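Local structure of hypothetical protein (Leishmania major, 1R75) at residues A[44-47]-A[52-55]; A[39-44]-A[60-65]; A[68-73]-A[113-118]; A[35-40]-A[121-126]. The protein is of unknown function but consists largely of a beta-sandwich domain of the DUF1935 family, which also occurs in calpain-like proteins of kinetoplastids. All coordinates share one frame; numbering follows the deposited sequence.

Contact 1 of 4, residues A[44-47]-A[52-55]; sequences RIAD and RWAF
One face of the Trp-53 indole carries the side chain of Arg-44. Arg-44 CD sits 3.9 Å from the centroid of the six-membered ring of Trp-53, a CH-pi contact almost along the ring normal. Arg-44 NH1 lies over the same face, nearer the rim, 3.7 Å from Trp-53 CZ2. This is a cation-pi contact, but the guanidinium is not stacked flat: its plane is turned 46° from the indole. A bend at chi3 (67°) folds the charged end back over the ring. Arg-44 CB meets the Phe-55 ring obliquely, 3.8 Å from CE1.

Ile-45, Asp-47, Arg-52 and Ala-54 point to the other face of the sheet. At the edge of the Arg-52 guanidinium, in its plane, a water accepts from NH2 and donates to Asp-47 OD2. The direct salt bridge, Asp-47 OD2 to Arg-52 NH2, is long at 3.9 Å and rests on charge alone. Asp-47 OD1 instead accepts from Ala-50 N in the turn.

The backbones are joined by two antiparallel hydrogen-bonded pairs. Ile-45 N donates to Ala-54 O at 2.7 Å, and Ala-54 N returns a bond to Ile-45 O. Asp-47 and Arg-52 bond in the same reciprocal way. A second water donates to both Ile-45 O and Arg-52 O.

The two strands form a beta hairpin within the five-stranded sheet. Strand 33-36 flanks 42-47, and strand 112-117 flanks 52-57. Trp-53 also meets Trp-123 of the facing sheet edge-to-face.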
# COMPACT_ATOMS: atom_id res chain seq x y z
N ARG A 44 4.41 -2.17 -4.19
CA ARG A 44 3.70 -3.25 -3.53
C ARG A 44 4.65 -4.38 -3.26
O ARG A 44 5.34 -4.81 -4.18
CB ARG A 44 2.55 -3.70 -4.39
CG ARG A 44 1.79 -4.86 -3.90
CD ARG A 44 0.49 -5.06 -4.69
NE ARG A 44 0.75 -5.45 -6.09
CZ ARG A 44 0.86 -6.64 -6.51
NH1 ARG A 44 0.77 -7.66 -5.66
NH2 ARG A 44 1.06 -6.84 -7.83
N ILE A 45 4.74 -4.83 -2.00
CA ILE A 45 5.66 -5.90 -1.59
C ILE A 45 4.75 -7.04 -1.26
O ILE A 45 3.94 -6.95 -0.31
CB ILE A 45 6.45 -5.52 -0.35
CG1 ILE A 45 7.20 -4.20 -0.63
CG2 ILE A 45 7.43 -6.67 0.05
CD1 ILE A 45 7.35 -3.38 0.58
N ALA A 46 4.82 -8.12 -2.02
CA ALA A 46 3.97 -9.26 -1.80
C ALA A 46 4.79 -10.37 -1.18
O ALA A 46 5.95 -10.55 -1.53
CB ALA A 46 3.33 -9.71 -3.10
N ASP A 47 4.25 -11.05 -0.20
CA ASP A 47 4.97 -12.16 0.42
C ASP A 47 4.09 -13.41 0.28
O ASP A 47 3.02 -13.50 0.91
CB ASP A 47 5.37 -11.82 1.85
CG ASP A 47 6.21 -12.92 2.52
OD1 ASP A 47 5.86 -14.13 2.33
OD2 ASP A 47 7.23 -12.69 3.22
N ARG A 52 0.70 -12.05 2.34
CA ARG A 52 0.64 -10.69 2.86
C ARG A 52 1.11 -9.69 1.85
O ARG A 52 2.10 -9.91 1.11
CB ARG A 52 1.57 -10.68 4.02
CG ARG A 52 1.66 -9.52 4.84
CD ARG A 52 2.45 -9.94 6.17
NE ARG A 52 3.89 -10.10 5.96
CZ ARG A 52 4.70 -10.80 6.74
NH1 ARG A 52 4.24 -11.44 7.86
NH2 ARG A 52 5.98 -10.84 6.46
N TRP A 53 0.46 -8.53 1.85
CA TRP A 53 0.91 -7.39 1.07
C TRP A 53 1.22 -6.21 1.96
O TRP A 53 0.49 -5.97 2.96
CB TRP A 53 -0.19 -6.93 0.19
CG TRP A 53 -0.57 -7.72 -0.97
CD1 TRP A 53 -0.20 -8.97 -1.32
CD2 TRP A 53 -1.49 -7.26 -1.98
NE1 TRP A 53 -0.84 -9.35 -2.51
CE2 TRP A 53 -1.66 -8.32 -2.91
CE3 TRP A 53 -2.21 -6.08 -2.16
CZ2 TRP A 53 -2.51 -8.18 -4.04
CZ3 TRP A 53 -3.02 -5.94 -3.34
CH2 TRP A 53 -3.19 -6.98 -4.19
N ALA A 54 2.22 -5.49 1.55
CA ALA A 54 2.62 -4.24 2.11
C ALA A 54 2.95 -3.25 1.00
O ALA A 54 3.16 -3.64 -0.13
CB ALA A 54 3.81 -4.44 2.99
N PHE A 55 2.93 -1.96 1.35
CA PHE A 55 3.34 -0.87 0.47
C PHE A 55 4.52 -0.13 1.06
O PHE A 55 4.60 0.11 2.29
CB PHE A 55 2.17 0.11 0.27
CG PHE A 55 1.09 -0.44 -0.55
CD1 PHE A 55 1.29 -0.69 -1.89
CD2 PHE A 55 -0.15 -0.70 0.02
CE1 PHE A 55 0.18 -1.20 -2.70
CE2 PHE A 55 -1.21 -1.17 -0.74
CZ PHE A 55 -1.02 -1.48 -2.11
O HOH W 1 4.52 -8.39 2.23
O HOH W 2 7.52 -10.26 3.87

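Contact 2 of 4, residues A[39-44]-A[60-65]; sequences SNILYR and KELIIH
Ile-41 and Ile-64 make the tight part of this contact. Ile-41 CG2 comes within 3.6 Å of Ile-64 CD1, the shortest approach between the two segments. The same Ile-64 methyl also lies 4.0 Å from Leu-42 CD1, so it sits against two consecutive residues. Its position follows from an extended chain: chi2 of 170° carries CD1 far out from the backbone. The other branch of Ile-64 is used as well, with CG2 4.0 Å from Leu-42 CD2. Both Ile-64 and Leu-42 are buried, and their side chains cross at a slant.

The pair Ile-41 and Leu-62 is looser. Their side chains cross at about a right angle and meet only through their end methyls, CD1 to CD1, at 4.1 Å. Both residues are partly exposed. Beyond them the chain is loop, and Ser-39, Asn-40, Lys-60 and Glu-61 are exposed to solvent.

No hydrogen bond links the segments, and the contact is wholly aliphatic. The nearest CA atoms, those of Leu-42 and Ile-64, are 7.8 Å apart, too far for neighbours in one sheet. Leu-128 of strand 123-132 touches both Leu-42 and Ile-64, while Phe-55 packs on Leu-42 and Asn-57 on Ile-64. The contact lies toward one end of the interior. Strands 42-47 and 62-71 belong to two antiparallel sheets, and their aliphatic side chains meet between the layers, as in a beta sandwich.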
# COMPACT_ATOMS: atom_id res chain seq x y z
N SER A 39 4.31 5.70 -10.75
CA SER A 39 5.49 6.28 -11.37
C SER A 39 6.68 5.86 -10.55
O SER A 39 7.53 6.69 -10.22
CB SER A 39 5.40 7.82 -11.45
OG SER A 39 5.92 8.31 -12.67
N ASN A 40 6.74 4.58 -10.19
CA ASN A 40 7.86 4.13 -9.35
C ASN A 40 8.12 4.92 -8.05
O ASN A 40 9.28 5.13 -7.65
CB ASN A 40 9.12 4.13 -10.19
CG ASN A 40 8.87 3.58 -11.54
OD1 ASN A 40 8.50 2.41 -11.67
ND2 ASN A 40 8.95 4.44 -12.57
N ILE A 41 7.07 5.43 -7.42
CA ILE A 41 7.21 5.98 -6.09
C ILE A 41 6.70 4.94 -5.07
O ILE A 41 7.22 4.85 -3.96
CB ILE A 41 6.39 7.27 -5.94
CG1 ILE A 41 6.92 8.40 -6.89
CG2 ILE A 41 6.51 7.79 -4.54
CD1 ILE A 41 5.88 9.33 -7.45
N LEU A 42 5.61 4.26 -5.41
CA LEU A 42 4.99 3.29 -4.52
C LEU A 42 5.27 1.91 -4.96
O LEU A 42 5.03 1.54 -6.12
CB LEU A 42 3.45 3.52 -4.45
CG LEU A 42 2.73 2.77 -3.32
CD1 LEU A 42 3.09 3.23 -1.98
CD2 LEU A 42 1.20 2.76 -3.51
N TYR A 43 5.70 1.07 -4.03
CA TYR A 43 5.95 -0.35 -4.34
C TYR A 43 5.02 -1.19 -3.55
O TYR A 43 4.90 -0.94 -2.34
CB TYR A 43 7.37 -0.73 -3.96
CG TYR A 43 8.37 0.00 -4.84
CD1 TYR A 43 8.84 -0.58 -6.01
CD2 TYR A 43 8.73 1.29 -4.55
CE1 TYR A 43 9.74 0.11 -6.86
CE2 TYR A 43 9.60 1.98 -5.37
CZ TYR A 43 10.12 1.37 -6.50
OH TYR A 43 10.93 2.09 -7.34
N ARG A 44 4.41 -2.17 -4.19
CA ARG A 44 3.70 -3.25 -3.53
C ARG A 44 4.65 -4.38 -3.26
O ARG A 44 5.34 -4.81 -4.18
CB ARG A 44 2.55 -3.70 -4.39
CG ARG A 44 1.79 -4.86 -3.90
CD ARG A 44 0.49 -5.06 -4.69
NE ARG A 44 0.75 -5.45 -6.09
CZ ARG A 44 0.86 -6.64 -6.51
NH1 ARG A 44 0.77 -7.66 -5.66
NH2 ARG A 44 1.06 -6.84 -7.83
N LYS A 60 10.80 10.93 -0.57
CA LYS A 60 11.14 11.66 0.66
C LYS A 60 10.08 12.65 1.01
O LYS A 60 10.03 13.09 2.15
CB LYS A 60 12.48 12.46 0.52
CG LYS A 60 13.67 11.59 0.18
CD LYS A 60 14.99 12.45 0.12
CE LYS A 60 15.75 12.29 -1.18
NZ LYS A 60 15.01 12.69 -2.43
N GLU A 61 9.27 13.04 0.02
CA GLU A 61 8.43 14.24 0.13
C GLU A 61 6.94 14.07 0.02
O GLU A 61 6.20 15.07 0.25
CB GLU A 61 8.81 15.30 -0.96
CG GLU A 61 10.07 15.10 -1.79
CD GLU A 61 10.56 16.41 -2.46
OE1 GLU A 61 9.71 17.24 -2.95
OE2 GLU A 61 11.81 16.65 -2.51
N LEU A 62 6.48 12.87 -0.38
CA LEU A 62 5.04 12.63 -0.65
C LEU A 62 4.39 11.70 0.35
O LEU A 62 5.02 10.77 0.74
CB LEU A 62 4.87 11.95 -2.02
CG LEU A 62 5.42 12.73 -3.22
CD1 LEU A 62 5.05 12.03 -4.49
CD2 LEU A 62 4.84 14.05 -3.24
N ILE A 63 3.14 11.96 0.72
CA ILE A 63 2.24 11.01 1.38
C ILE A 63 1.30 10.45 0.33
O ILE A 63 0.75 11.22 -0.49
CB ILE A 63 1.52 11.60 2.57
CG1 ILE A 63 0.55 10.56 3.16
CG2 ILE A 63 0.73 12.77 2.26
CD1 ILE A 63 -0.08 11.08 4.46
N ILE A 64 1.17 9.13 0.31
CA ILE A 64 0.44 8.42 -0.76
C ILE A 64 -0.77 7.79 -0.13
O ILE A 64 -0.67 7.21 0.95
CB ILE A 64 1.29 7.40 -1.46
CG1 ILE A 64 2.52 8.09 -2.13
CG2 ILE A 64 0.44 6.52 -2.44
CD1 ILE A 64 3.51 7.18 -2.61
N HIS A 65 -1.95 7.99 -0.72
CA HIS A 65 -3.15 7.32 -0.22
C HIS A 65 -3.53 6.28 -1.23
O HIS A 65 -3.66 6.60 -2.40
CB HIS A 65 -4.32 8.30 -0.09
CG HIS A 65 -5.62 7.66 0.30
ND1 HIS A 65 -6.72 7.65 -0.53
CD2 HIS A 65 -5.98 6.98 1.41
CE1 HIS A 65 -7.70 6.98 0.06
NE2 HIS A 65 -7.28 6.58 1.24

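Contact 3 of 4, residues A[68-73]-A[113-118]; sequences VLFDYD and QMFVEG
Phe-115 and Val-116 are consecutive residues, yet both direct their side chains at segment 68-73. In a regular strand one of them would point the opposite way. The cause is a classic beta bulge, in which both residues face Trp-53 on the adjoining strand. At the bulge the psi of Phe-115 is -71°, well away from normal strand values.

The bulge lets two side chains meet Phe-70 together. Phe-115 CE2 lies at the edge of the Phe-70 ring, near its plane, 3.9 Å from Phe-70 CZ. Val-116 comes from the opposite direction, its CG2 oblique to the ring and 4.0 Å from Phe-70 CZ. Val-116 CG1 turns back over a face of the Phe-115 ring, so the two bulge side chains also pack on each other.

Val-68 meets the same outer part of the Phe-115 ring. Its CG2 is 3.8 Å from both Phe-115 CE2 and Phe-115 CZ, at a slant to the ring. The CG1 branch of Val-68 instead lies over a face of the Phe-70 ring. All four residues are buried, and no polar atom bridges the segments.

Phe-55 adds an edge-to-face partner for Phe-115, and Trp-123 touches both Val-68 and Phe-70. The strand axes run nearly parallel, 16° apart in direction, with a closest approach of 10.7 Å. That separation is the spacing of two sheets packed face to face, and the aromatic and aliphatic filling is the core of a beta sandwich.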
# COMPACT_ATOMS: atom_id res chain seq x y z
N VAL A 68 -7.73 -0.12 -2.59
CA VAL A 68 -7.81 -1.24 -3.46
C VAL A 68 -9.15 -1.92 -3.20
O VAL A 68 -9.56 -2.09 -2.07
CB VAL A 68 -6.68 -2.22 -3.21
CG1 VAL A 68 -6.87 -3.48 -4.05
CG2 VAL A 68 -5.27 -1.59 -3.46
N LEU A 69 -9.82 -2.29 -4.26
CA LEU A 69 -11.08 -2.99 -4.20
C LEU A 69 -10.84 -4.43 -4.57
O LEU A 69 -10.30 -4.71 -5.66
CB LEU A 69 -11.98 -2.46 -5.27
CG LEU A 69 -12.71 -1.20 -5.14
CD1 LEU A 69 -13.00 -0.64 -6.60
CD2 LEU A 69 -14.01 -1.48 -4.28
N PHE A 70 -11.24 -5.33 -3.70
CA PHE A 70 -11.07 -6.75 -3.80
C PHE A 70 -12.42 -7.43 -4.06
O PHE A 70 -13.49 -6.96 -3.58
CB PHE A 70 -10.43 -7.30 -2.55
CG PHE A 70 -9.06 -6.83 -2.28
CD1 PHE A 70 -7.92 -7.55 -2.71
CD2 PHE A 70 -8.87 -5.75 -1.38
CE1 PHE A 70 -6.67 -7.13 -2.40
CE2 PHE A 70 -7.61 -5.38 -1.05
CZ PHE A 70 -6.52 -6.05 -1.52
N ASP A 71 -12.41 -8.37 -4.98
CA ASP A 71 -13.59 -9.13 -5.31
C ASP A 71 -14.07 -10.01 -4.14
O ASP A 71 -13.33 -10.37 -3.22
CB ASP A 71 -13.39 -10.05 -6.53
CG ASP A 71 -13.18 -9.31 -7.82
OD1 ASP A 71 -13.36 -8.02 -7.89
OD2 ASP A 71 -12.87 -9.99 -8.85
N TYR A 72 -15.35 -10.36 -4.26
CA TYR A 72 -16.23 -10.87 -3.19
C TYR A 72 -15.66 -12.18 -2.68
O TYR A 72 -15.80 -12.53 -1.53
CB TYR A 72 -17.67 -11.07 -3.80
CG TYR A 72 -17.77 -12.35 -4.68
CD1 TYR A 72 -18.28 -13.55 -4.18
CD2 TYR A 72 -17.31 -12.35 -6.02
CE1 TYR A 72 -18.35 -14.71 -4.98
CE2 TYR A 72 -17.32 -13.53 -6.81
CZ TYR A 72 -17.86 -14.70 -6.29
OH TYR A 72 -17.90 -15.86 -7.05
N ASP A 73 -14.94 -12.90 -3.54
CA ASP A 73 -14.34 -14.18 -3.18
C ASP A 73 -12.93 -14.20 -2.59
O ASP A 73 -12.40 -15.23 -2.20
CB ASP A 73 -14.47 -15.21 -4.33
CG ASP A 73 -13.85 -14.74 -5.60
OD1 ASP A 73 -13.57 -13.51 -5.75
OD2 ASP A 73 -13.59 -15.59 -6.48
N GLN A 113 3.88 0.30 5.04
CA GLN A 113 2.60 -0.01 5.65
C GLN A 113 2.20 -1.43 5.28
O GLN A 113 1.98 -1.72 4.10
CB GLN A 113 1.53 1.04 5.24
CG GLN A 113 1.75 2.35 5.91
CD GLN A 113 1.12 2.37 7.34
OE1 GLN A 113 1.08 1.36 8.02
NE2 GLN A 113 0.57 3.47 7.72
N MET A 114 1.97 -2.31 6.29
CA MET A 114 1.23 -3.57 6.08
C MET A 114 -0.21 -3.22 5.62
O MET A 114 -0.81 -2.27 6.08
CB MET A 114 1.19 -4.36 7.41
CG MET A 114 2.55 -4.79 7.84
SD MET A 114 3.24 -6.02 6.59
CE MET A 114 4.52 -5.19 6.62
N PHE A 115 -0.70 -3.98 4.66
CA PHE A 115 -1.94 -3.71 4.03
C PHE A 115 -2.97 -4.77 4.26
O PHE A 115 -4.04 -4.53 4.96
CB PHE A 115 -1.63 -3.48 2.56
CG PHE A 115 -2.81 -2.95 1.77
CD1 PHE A 115 -3.48 -1.83 2.20
CD2 PHE A 115 -3.25 -3.60 0.56
CE1 PHE A 115 -4.56 -1.32 1.45
CE2 PHE A 115 -4.36 -3.11 -0.11
CZ PHE A 115 -4.98 -1.95 0.33
N VAL A 116 -2.80 -5.98 3.66
CA VAL A 116 -3.78 -7.06 3.81
C VAL A 116 -3.09 -8.39 3.91
O VAL A 116 -1.94 -8.58 3.52
CB VAL A 116 -4.81 -7.14 2.63
CG1 VAL A 116 -5.57 -5.95 2.57
CG2 VAL A 116 -4.10 -7.39 1.30
N GLU A 117 -3.78 -9.33 4.45
CA GLU A 117 -3.25 -10.68 4.51
C GLU A 117 -4.36 -11.66 4.21
O GLU A 117 -5.48 -11.51 4.68
CB GLU A 117 -2.72 -10.89 5.94
CG GLU A 117 -2.15 -12.24 6.21
CD GLU A 117 -1.13 -12.26 7.39
OE1 GLU A 117 -0.34 -11.29 7.53
OE2 GLU A 117 -1.13 -13.27 8.13
N GLY A 118 -4.04 -12.67 3.41
CA GLY A 118 -4.97 -13.74 3.13
C GLY A 118 -4.96 -14.06 1.63
O GLY A 118 -3.97 -13.87 0.99

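Contact 4 of 4, residues A[35-40]-A[121-126]; sequences YPMFSN and TGWRVD
Met-37 reaches Val-125 and Trp-123 because its side chain runs straight out from the loop: chi2 of -175° sets SD anti to CA, so the chain is extended as far as the sulfur. The last torsion, chi3 119°, turns CE to face both partners, which lie side by side in front of it. On the other segment, chi1 of 59° places Trp-123 CG between its backbone N and carbonyl carbon, and the indole swings toward the methionine.

A single methyl group therefore carries the whole contact. Met-37 CE lies 4.2 Å from Val-125 CG2. It also lies 4.3 Å from Trp-123 CZ3, at the edge of the indole and near its plane. The methyl thus meets the rim of the ring and does not lie over a face. Both distances are relaxed, and little surface is buried.

Backbones stay well apart. The nearest CA atoms, those of Met-37 and Val-125, are 10.1 Å from each other, and no hydrogen bond crosses. All three touching residues are partly exposed, so this is a contact near the surface. Trp-123 has a further contact at its edge within its own segment, where Thr-121 O lies in the ring plane.

Met-37 follows strand 33-36, an outermost strand of the five-stranded sheet, and also touches Arg-44 and Phe-55. Strand 123-132 is an outermost strand of the four-stranded sheet and is bonded to strand 62-71 through pairs such as Arg-124 with Leu-69. The methionine spans the margin between the two sheets.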
# COMPACT_ATOMS: atom_id res chain seq x y z
N TYR A 35 6.58 -5.00 -6.71
CA TYR A 35 5.98 -4.50 -7.95
C TYR A 35 5.87 -2.99 -7.87
O TYR A 35 5.21 -2.48 -6.92
CB TYR A 35 4.59 -5.08 -8.11
CG TYR A 35 4.50 -6.60 -8.11
CD1 TYR A 35 4.45 -7.33 -9.31
CD2 TYR A 35 4.43 -7.30 -6.95
CE1 TYR A 35 4.31 -8.74 -9.30
CE2 TYR A 35 4.30 -8.68 -6.93
CZ TYR A 35 4.24 -9.40 -8.10
OH TYR A 35 4.14 -10.77 -7.99
N PRO A 36 6.53 -2.23 -8.75
CA PRO A 36 6.39 -0.77 -8.72
C PRO A 36 5.01 -0.36 -9.21
O PRO A 36 4.36 -1.09 -10.00
CB PRO A 36 7.53 -0.27 -9.66
CG PRO A 36 7.74 -1.38 -10.60
CD PRO A 36 7.45 -2.66 -9.84
N MET A 37 4.52 0.77 -8.72
CA MET A 37 3.12 1.17 -9.01
C MET A 37 2.71 2.61 -9.36
O MET A 37 1.64 2.81 -10.05
CB MET A 37 2.28 0.80 -7.85
CG MET A 37 2.02 -0.63 -7.81
SD MET A 37 0.93 -0.79 -6.49
CE MET A 37 -0.41 -1.40 -7.16
N PHE A 38 3.41 3.61 -8.90
CA PHE A 38 2.84 4.99 -8.99
C PHE A 38 3.98 5.90 -9.48
O PHE A 38 4.59 6.69 -8.76
CB PHE A 38 2.24 5.33 -7.59
CG PHE A 38 1.63 6.73 -7.45
CD1 PHE A 38 0.37 7.01 -7.97
CD2 PHE A 38 2.29 7.72 -6.76
CE1 PHE A 38 -0.24 8.28 -7.79
CE2 PHE A 38 1.73 9.00 -6.64
CZ PHE A 38 0.44 9.26 -7.13
N SER A 39 4.31 5.70 -10.75
CA SER A 39 5.49 6.28 -11.37
C SER A 39 6.68 5.86 -10.55
O SER A 39 7.53 6.69 -10.22
CB SER A 39 5.40 7.82 -11.45
OG SER A 39 5.92 8.31 -12.67
N ASN A 40 6.74 4.58 -10.19
CA ASN A 40 7.86 4.13 -9.35
C ASN A 40 8.12 4.92 -8.05
O ASN A 40 9.28 5.13 -7.65
CB ASN A 40 9.12 4.13 -10.19
CG ASN A 40 8.87 3.58 -11.54
OD1 ASN A 40 8.50 2.41 -11.67
ND2 ASN A 40 8.95 4.44 -12.57
N THR A 121 -8.13 -12.62 -4.76
CA THR A 121 -8.66 -13.07 -6.05
C THR A 121 -8.56 -11.88 -6.99
O THR A 121 -7.44 -11.37 -7.17
CB THR A 121 -10.05 -13.61 -5.97
OG1 THR A 121 -10.99 -12.62 -5.48
CG2 THR A 121 -10.09 -14.82 -5.02
N GLY A 122 -9.64 -11.41 -7.56
CA GLY A 122 -9.62 -10.20 -8.38
C GLY A 122 -9.40 -8.98 -7.48
O GLY A 122 -9.94 -8.92 -6.36
N TRP A 123 -8.64 -8.00 -7.97
CA TRP A 123 -8.48 -6.76 -7.26
C TRP A 123 -8.18 -5.71 -8.28
O TRP A 123 -7.70 -6.03 -9.39
CB TRP A 123 -7.32 -6.81 -6.30
CG TRP A 123 -5.94 -7.12 -6.90
CD1 TRP A 123 -5.47 -8.36 -7.22
CD2 TRP A 123 -4.91 -6.22 -7.20
NE1 TRP A 123 -4.21 -8.29 -7.72
CE2 TRP A 123 -3.83 -6.98 -7.72
CE3 TRP A 123 -4.79 -4.85 -7.17
CZ2 TRP A 123 -2.65 -6.42 -8.12
CZ3 TRP A 123 -3.57 -4.28 -7.56
CH2 TRP A 123 -2.51 -5.07 -8.03
N ARG A 124 -8.42 -4.47 -7.91
CA ARG A 124 -8.08 -3.31 -8.76
C ARG A 124 -7.83 -2.10 -7.90
O ARG A 124 -8.44 -1.93 -6.87
CB ARG A 124 -9.11 -2.96 -9.83
CG ARG A 124 -10.42 -2.57 -9.39
CD ARG A 124 -11.41 -2.57 -10.57
NE ARG A 124 -11.09 -1.35 -11.26
CZ ARG A 124 -11.76 -0.19 -11.10
NH1 ARG A 124 -12.87 -0.13 -10.35
NH2 ARG A 124 -11.34 0.91 -11.70
N VAL A 125 -6.92 -1.26 -8.35
CA VAL A 125 -6.78 0.03 -7.70
C VAL A 125 -8.01 0.89 -7.82
O VAL A 125 -8.50 1.19 -8.92
CB VAL A 125 -5.58 0.77 -8.19
CG1 VAL A 125 -5.59 2.20 -7.54
CG2 VAL A 125 -4.35 0.01 -7.89
N ASP A 126 -8.53 1.35 -6.69
CA ASP A 126 -9.68 2.21 -6.65
C ASP A 126 -9.24 3.68 -6.61
O ASP A 126 -9.77 4.52 -7.39
CB ASP A 126 -10.48 1.90 -5.41
CG ASP A 126 -11.63 2.82 -5.20
OD1 ASP A 126 -12.56 2.82 -6.05
OD2 ASP A 126 -11.69 3.60 -4.22

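In the fold
Contact 1 lies within one sheet, whereas contacts 2, 3 and 4 pass between the two sheets. Contacts 2 and 3 both use strand 62-71, and their centres stand about 19 Å apart on opposite sides of the chain's centre. Contact 1 adjoins all the others. Its Phe-55 packs on Leu-42 of contact 2, on Phe-115 of contact 3 and on Met-37 of contact 4. The centres of contacts 1 and 3 are about 10 Å apart, and Trp-53 O and Phe-115 N form a probable hydrogen bond of 2.9 Å between them. Contacts 3 and 4 meet through Asp-73 and Thr-121. The protein's function is unknown, so none of the contacts can be tied to a site.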